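Local atomic coordinates of ectoine hydroxylase (Sphingopyxis alaskensis, PDB entry 4MHR), a protein that catalyses the iron- and 2-oxoglutarate-dependent hydroxylation of L-ectoine to 5-hydroxyectoine, a compatible solute that helps organisms survive extreme osmotic stress. Residues A67-A72 against M172-A177; A117-V122 against A267-N272. All blocks are in the same frame, centred on the assembly; numbering follows the deposited sequence.

Contact 1: residues A67-A72 against M172-A177; sequences AFLQKA and MSVLLA
Gln-70, within helix 63-78, and Leu-176, which follows Leu-175 of strand 169-175, mark the closest backbone approach of residues 67-72 to 172-177, with CA atoms 5.8 Å apart. Both residues use two parts of themselves, one polar and one apolar. On the polar side the Gln-70 amide donates NE2-H to the backbone O of Leu-176; the NE2 to O distance is 2.9 Å and the N-H...O angle 174°, a nearly linear bond. The acceptor lies in the plane of the Gln-70 amide, whereas the donor stands tilted 34° from the carbonyl plane of Leu-176. The reach depends on the side-chain shape: CG is anti to the carbonyl carbon (chi1 -69°) and the chain runs extended beyond it, which lays the side chain alongside Leu-176 O, with Gln-70 CG 3.5 Å from that oxygen and NE2 bonded to it.

On the apolar side, Leu-176 sends its CD2 branch against the helix, touching CB of Leu-69 at 3.8 Å. The methyl rests on the root of Leu-69; Gln-70 CG, 4.5 Å from Leu-176 CD2, is at the margin of contact. Leu-69 itself points toward the strand, and its CD1 lies 4.4 Å from CG1 of Val-174, a looser contact. Leu-69 also touches Val-109 and Leu-113 of helix 108-115, which continues the apolar layer, and Gln-70 touches Pro-241.

The contact thus fastens helix 63-78 to residues 174-176, and so to the large sheet of the cupin fold. Aliphatic groups of Leu-69, Val-174 and Leu-176 supply the buried packing, and one well-aligned amide bond satisfies the main-chain carbonyl of Leu-176.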
loop_
_atom_site.group_PDB
_atom_site.type_symbol
_atom_site.label_atom_id
_atom_site.label_comp_id
_atom_site.label_asym_id
_atom_site.label_seq_id
_atom_site.Cartn_x
_atom_site.Cartn_y
_atom_site.Cartn_z
ATOM N N ALA A 67 -0.707 -4.103 20.680
ATOM C CA ALA A 67 -0.021 -3.188 21.635
ATOM C C ALA A 67 1.496 -3.215 21.389
ATOM O O ALA A 67 2.185 -2.194 21.354
ATOM C CB ALA A 67 -0.370 -3.569 23.088
ATOM N N PHE A 68 2.013 -4.390 21.091
ATOM C CA PHE A 68 3.421 -4.528 20.776
ATOM C C PHE A 68 3.844 -3.844 19.499
ATOM O O PHE A 68 4.925 -3.250 19.427
ATOM C CB PHE A 68 3.701 -6.016 20.627
ATOM C CG PHE A 68 5.122 -6.361 20.251
ATOM C CD1 PHE A 68 6.171 -6.146 21.150
ATOM C CD2 PHE A 68 5.395 -7.078 19.089
ATOM C CE1 PHE A 68 7.476 -6.548 20.849
ATOM C CE2 PHE A 68 6.700 -7.505 18.788
ATOM C CZ PHE A 68 7.737 -7.227 19.669
ATOM N N LEU A 69 3.037 -3.968 18.443
ATOM C CA LEU A 69 3.317 -3.210 17.209
ATOM C C LEU A 69 3.214 -1.709 17.480
ATOM O O LEU A 69 3.999 -0.937 16.950
ATOM C CB LEU A 69 2.339 -3.591 16.087
ATOM C CG LEU A 69 2.378 -5.054 15.585
ATOM C CD1 LEU A 69 1.220 -5.231 14.609
ATOM C CD2 LEU A 69 3.720 -5.324 14.922
ATOM N N GLN A 70 2.214 -1.278 18.253
ATOM C CA GLN A 70 2.081 0.166 18.580
ATOM C C GLN A 70 3.342 0.735 19.300
ATOM O O GLN A 70 3.863 1.780 18.941
ATOM C CB GLN A 70 0.848 0.428 19.402
ATOM C CG GLN A 70 -0.436 0.232 18.605
ATOM C CD GLN A 70 -1.665 0.352 19.460
ATOM O OE1 GLN A 70 -1.758 -0.279 20.498
ATOM N NE2 GLN A 70 -2.625 1.126 19.019
ATOM N N LYS A 71 3.823 -0.005 20.284
ATOM C CA LYS A 71 5.046 0.341 21.058
ATOM C C LYS A 71 6.264 0.405 20.171
ATOM O O LYS A 71 6.958 1.440 20.168
ATOM C CB LYS A 71 5.277 -0.686 22.185
ATOM C CG LYS A 71 6.383 -0.312 23.193
ATOM C CD LYS A 71 7.426 -1.438 23.404
ATOM C CE LYS A 71 8.194 -1.750 22.104
ATOM N NZ LYS A 71 9.317 -2.727 22.191
ATOM N N ALA A 72 6.487 -0.622 19.327
ATOM C CA ALA A 72 7.576 -0.568 18.389
ATOM C C ALA A 72 7.485 0.634 17.483
ATOM O O ALA A 72 8.504 1.333 17.279
ATOM C CB ALA A 72 7.733 -1.840 17.566
ATOM N N MET A 172 -0.485 -3.560 1.767
ATOM C CA MET A 172 -1.222 -3.719 3.020
ATOM C C MET A 172 -0.969 -2.594 4.045
ATOM O O MET A 172 0.195 -2.273 4.355
ATOM C CB MET A 172 -0.853 -5.007 3.657
ATOM C CG MET A 172 -0.889 -6.149 2.737
ATOM S SD MET A 172 -1.067 -7.675 3.653
ATOM C CE MET A 172 -0.704 -8.770 2.330
ATOM N N SER A 173 -2.052 -1.975 4.551
ATOM C CA SER A 173 -1.980 -0.930 5.571
ATOM C C SER A 173 -2.425 -1.542 6.889
ATOM O O SER A 173 -3.575 -1.953 7.017
ATOM C CB SER A 173 -2.820 0.290 5.169
ATOM O OG SER A 173 -2.705 1.283 6.199
ATOM N N VAL A 174 -1.505 -1.732 7.839
ATOM C CA VAL A 174 -1.865 -2.232 9.181
ATOM C C VAL A 174 -2.078 -1.015 10.072
ATOM O O VAL A 174 -1.125 -0.251 10.328
ATOM C CB VAL A 174 -0.698 -3.031 9.758
ATOM C CG1 VAL A 174 -0.992 -3.578 11.128
ATOM C CG2 VAL A 174 -0.250 -4.064 8.804
ATOM N N LEU A 175 -3.312 -0.800 10.491
ATOM C CA LEU A 175 -3.662 0.401 11.284
ATOM C C LEU A 175 -3.092 0.313 12.710
ATOM O O LEU A 175 -3.174 -0.714 13.356
ATOM C CB LEU A 175 -5.153 0.627 11.359
ATOM C CG LEU A 175 -5.895 0.640 10.041
ATOM C CD1 LEU A 175 -7.346 0.971 10.361
ATOM C CD2 LEU A 175 -5.325 1.617 9.043
ATOM N N LEU A 176 -2.395 1.357 13.121
ATOM C CA LEU A 176 -1.745 1.407 14.455
ATOM C C LEU A 176 -2.374 2.444 15.353
ATOM O O LEU A 176 -2.135 2.458 16.539
ATOM C CB LEU A 176 -0.281 1.696 14.326
ATOM C CG LEU A 176 0.538 0.632 13.560
ATOM C CD1 LEU A 176 1.918 1.140 13.255
ATOM C CD2 LEU A 176 0.652 -0.624 14.360
ATOM N N ALA A 177 -3.205 3.288 14.778
ATOM C CA ALA A 177 -4.058 4.205 15.500
ATOM C C ALA A 177 -5.363 4.050 14.785
ATOM O O ALA A 177 -5.367 3.891 13.515
ATOM C CB ALA A 177 -3.573 5.618 15.328
#

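Contact 2: residues A117-V122 against A267-N272; sequences ARLADV and AFLVYN
The hydroxyl of Tyr-271 is held at the helix side of this contact: its OH is hydrogen-bonded to the backbone O of Ala-114, in helix 108-115, and also packs on Leu-119, whose CB is 3.4 Å from Tyr-271 OH. The phenol of a strand residue thus reaches to the beginning of helix 117-127. The axes of segments 117-122 and 267-272 pass 10.1 Å apart at an angle of 36°, and the shorter of the CA pairs across them, Ala-120 to Tyr-271, is 8.0 Å. Side chains fill that separation, the largest being the tyrosine.

Tyr-271 has CG anti to the carbonyl carbon and beside the backbone N (chi1 -65°), which sends the ring from the strand to the helix. There it meets Ala-120 through CE1, 4.1 Å from CA and 4.2 Å from CB of that alanine. The approach of Ala-120 CA and Leu-119 CB to the ring is oblique. Leu-119 lies crosswise to the tyrosine, at about a right angle, and crosses Leu-269 in the same manner; there the CD1 methyls of Leu-119 and Leu-269 touch at 4.0 Å. Leu-119 is therefore shared between the polar end of one strand residue and the apolar end of another, and it also touches Val-244 of strand 244-248.

Leu-269 and Tyr-271 both point toward the helix, as alternate residues of a strand do, whereas Phe-268, between Ala-267 and Leu-269, touches the ectoine-binding Gln-135. The helix accordingly backs a strand whose neighbouring residue reaches a substrate-site residue. All four touching residues are buried, and the groups that meet are mainly aliphatic carbons and an aromatic ring; the one side-chain polar atom among them, Tyr-271 OH, is satisfied by Ala-114 O.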
loop_
_atom_site.group_PDB
_atom_site.type_symbol
_atom_site.label_atom_id
_atom_site.label_comp_id
_atom_site.label_asym_id
_atom_site.label_seq_id
_atom_site.Cartn_x
_atom_site.Cartn_y
_atom_site.Cartn_z
ATOM N N ALA A 117 2.782 -14.985 8.330
ATOM C CA ALA A 117 1.903 -15.772 7.485
ATOM C C ALA A 117 0.498 -15.149 7.306
ATOM O O ALA A 117 -0.096 -15.251 6.241
ATOM C CB ALA A 117 1.757 -17.156 8.079
ATOM N N ARG A 118 -0.013 -14.486 8.328
ATOM C CA ARG A 118 -1.326 -13.910 8.231
ATOM C C ARG A 118 -1.330 -12.801 7.173
ATOM O O ARG A 118 -2.394 -12.509 6.682
ATOM C CB ARG A 118 -1.804 -13.337 9.566
ATOM C CG ARG A 118 -2.175 -14.376 10.600
ATOM C CD ARG A 118 -2.254 -13.766 12.002
ATOM N NE ARG A 118 -0.919 -13.551 12.523
ATOM C CZ ARG A 118 -0.639 -13.239 13.789
ATOM N NH1 ARG A 118 -1.614 -13.084 14.700
ATOM N NH2 ARG A 118 0.620 -13.100 14.128
ATOM N N LEU A 119 -0.164 -12.189 6.875
ATOM C CA LEU A 119 -0.035 -11.218 5.808
ATOM C C LEU A 119 0.529 -11.870 4.553
ATOM O O LEU A 119 -0.113 -11.878 3.452
ATOM C CB LEU A 119 0.779 -9.993 6.264
ATOM C CG LEU A 119 0.240 -9.299 7.506
ATOM C CD1 LEU A 119 1.008 -8.027 7.768
ATOM C CD2 LEU A 119 -1.286 -8.976 7.375
ATOM N N ALA A 120 1.723 -12.433 4.686
ATOM C CA ALA A 120 2.465 -12.888 3.503
ATOM C C ALA A 120 1.807 -14.031 2.691
ATOM O O ALA A 120 2.006 -14.061 1.467
ATOM C CB ALA A 120 3.912 -13.253 3.840
ATOM N N ASP A 121 1.137 -14.995 3.343
ATOM C CA ASP A 121 0.394 -16.043 2.631
ATOM C C ASP A 121 -0.815 -15.506 1.870
ATOM O O ASP A 121 -1.169 -16.040 0.827
ATOM C CB ASP A 121 -0.091 -17.181 3.538
ATOM C CG ASP A 121 1.060 -18.149 3.882
ATOM O OD1 ASP A 121 2.078 -18.006 3.264
ATOM O OD2 ASP A 121 0.943 -18.964 4.776
ATOM N N VAL A 122 -1.378 -14.434 2.356
ATOM C CA VAL A 122 -2.482 -13.778 1.610
ATOM C C VAL A 122 -1.911 -13.108 0.381
ATOM O O VAL A 122 -2.454 -13.244 -0.744
ATOM C CB VAL A 122 -3.253 -12.809 2.520
ATOM C CG1 VAL A 122 -4.261 -12.027 1.765
ATOM C CG2 VAL A 122 -4.021 -13.518 3.655
ATOM N N ALA A 267 1.478 1.082 9.404
ATOM C CA ALA A 267 2.580 0.452 8.721
ATOM C C ALA A 267 2.074 -0.005 7.335
ATOM O O ALA A 267 1.099 -0.759 7.235
ATOM C CB ALA A 267 3.055 -0.726 9.558
ATOM N N PHE A 268 2.741 0.433 6.280
ATOM C CA PHE A 268 2.374 0.189 4.912
ATOM C C PHE A 268 3.410 -0.783 4.333
ATOM O O PHE A 268 4.588 -0.432 4.255
ATOM C CB PHE A 268 2.391 1.537 4.203
ATOM C CG PHE A 268 2.050 1.519 2.754
ATOM C CD1 PHE A 268 0.726 1.367 2.343
ATOM C CD2 PHE A 268 3.029 1.843 1.778
ATOM C CE1 PHE A 268 0.405 1.422 0.989
ATOM C CE2 PHE A 268 2.692 1.917 0.426
ATOM C CZ PHE A 268 1.371 1.683 0.024
ATOM N N LEU A 269 2.967 -1.961 3.901
ATOM C CA LEU A 269 3.846 -2.982 3.301
ATOM C C LEU A 269 3.436 -3.237 1.861
ATOM O O LEU A 269 2.275 -3.532 1.630
ATOM C CB LEU A 269 3.742 -4.255 4.111
ATOM C CG LEU A 269 4.074 -4.151 5.602
ATOM C CD1 LEU A 269 3.743 -5.417 6.363
ATOM C CD2 LEU A 269 5.569 -3.868 5.755
ATOM N N VAL A 270 4.350 -3.080 0.903
ATOM C CA VAL A 270 4.079 -3.403 -0.467
ATOM C C VAL A 270 4.719 -4.732 -0.834
ATOM O O VAL A 270 5.955 -4.873 -0.851
ATOM C CB VAL A 270 4.546 -2.297 -1.435
ATOM C CG1 VAL A 270 4.191 -2.640 -2.882
ATOM C CG2 VAL A 270 3.954 -0.937 -1.040
ATOM N N TYR A 271 3.868 -5.691 -1.200
ATOM C CA TYR A 271 4.305 -7.039 -1.648
ATOM C C TYR A 271 4.277 -7.049 -3.156
ATOM O O TYR A 271 3.288 -6.639 -3.785
ATOM C CB TYR A 271 3.377 -8.109 -1.055
ATOM C CG TYR A 271 3.391 -8.257 0.423
ATOM C CD1 TYR A 271 4.245 -9.193 1.053
ATOM C CD2 TYR A 271 2.592 -7.474 1.236
ATOM C CE1 TYR A 271 4.237 -9.351 2.457
ATOM C CE2 TYR A 271 2.614 -7.606 2.640
ATOM C CZ TYR A 271 3.473 -8.516 3.233
ATOM O OH TYR A 271 3.475 -8.660 4.587
ATOM N N ASN A 272 5.357 -7.473 -3.773
ATOM C CA ASN A 272 5.410 -7.711 -5.211
ATOM C C ASN A 272 5.723 -9.196 -5.527
ATOM O O ASN A 272 6.431 -9.824 -4.799
ATOM C CB ASN A 272 6.431 -6.795 -5.871
ATOM C CG ASN A 272 6.300 -6.777 -7.419
ATOM O OD1 ASN A 272 5.222 -6.985 -8.003
ATOM N ND2 ASN A 272 7.403 -6.460 -8.093
#

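Overall arrangement
Both contacts press helices onto the large antiparallel sheet, and they do so through adjacent strands: 169-175 in contact 1, 264-273 in contact 2. The strands are joined by probable backbone hydrogen bonds, Met-172 N to Leu-269 O and Val-174 N to Ala-267 O, both 2.8 Å. The contact centres lie 14 Å apart. Met-172, of the contact 1 strand, packs its CE 3.5 Å from Tyr-271 CE2, beside contact 2. Contact 2 is the deeper, 9 Å from the chain centre against 15 Å. Contact 1 includes partly exposed Gln-70 and bonds directly between its segments. Helix 108-115 serves both, touching Leu-69 through Val-109 and Leu-113 and accepting the Tyr-271 bond at Ala-114.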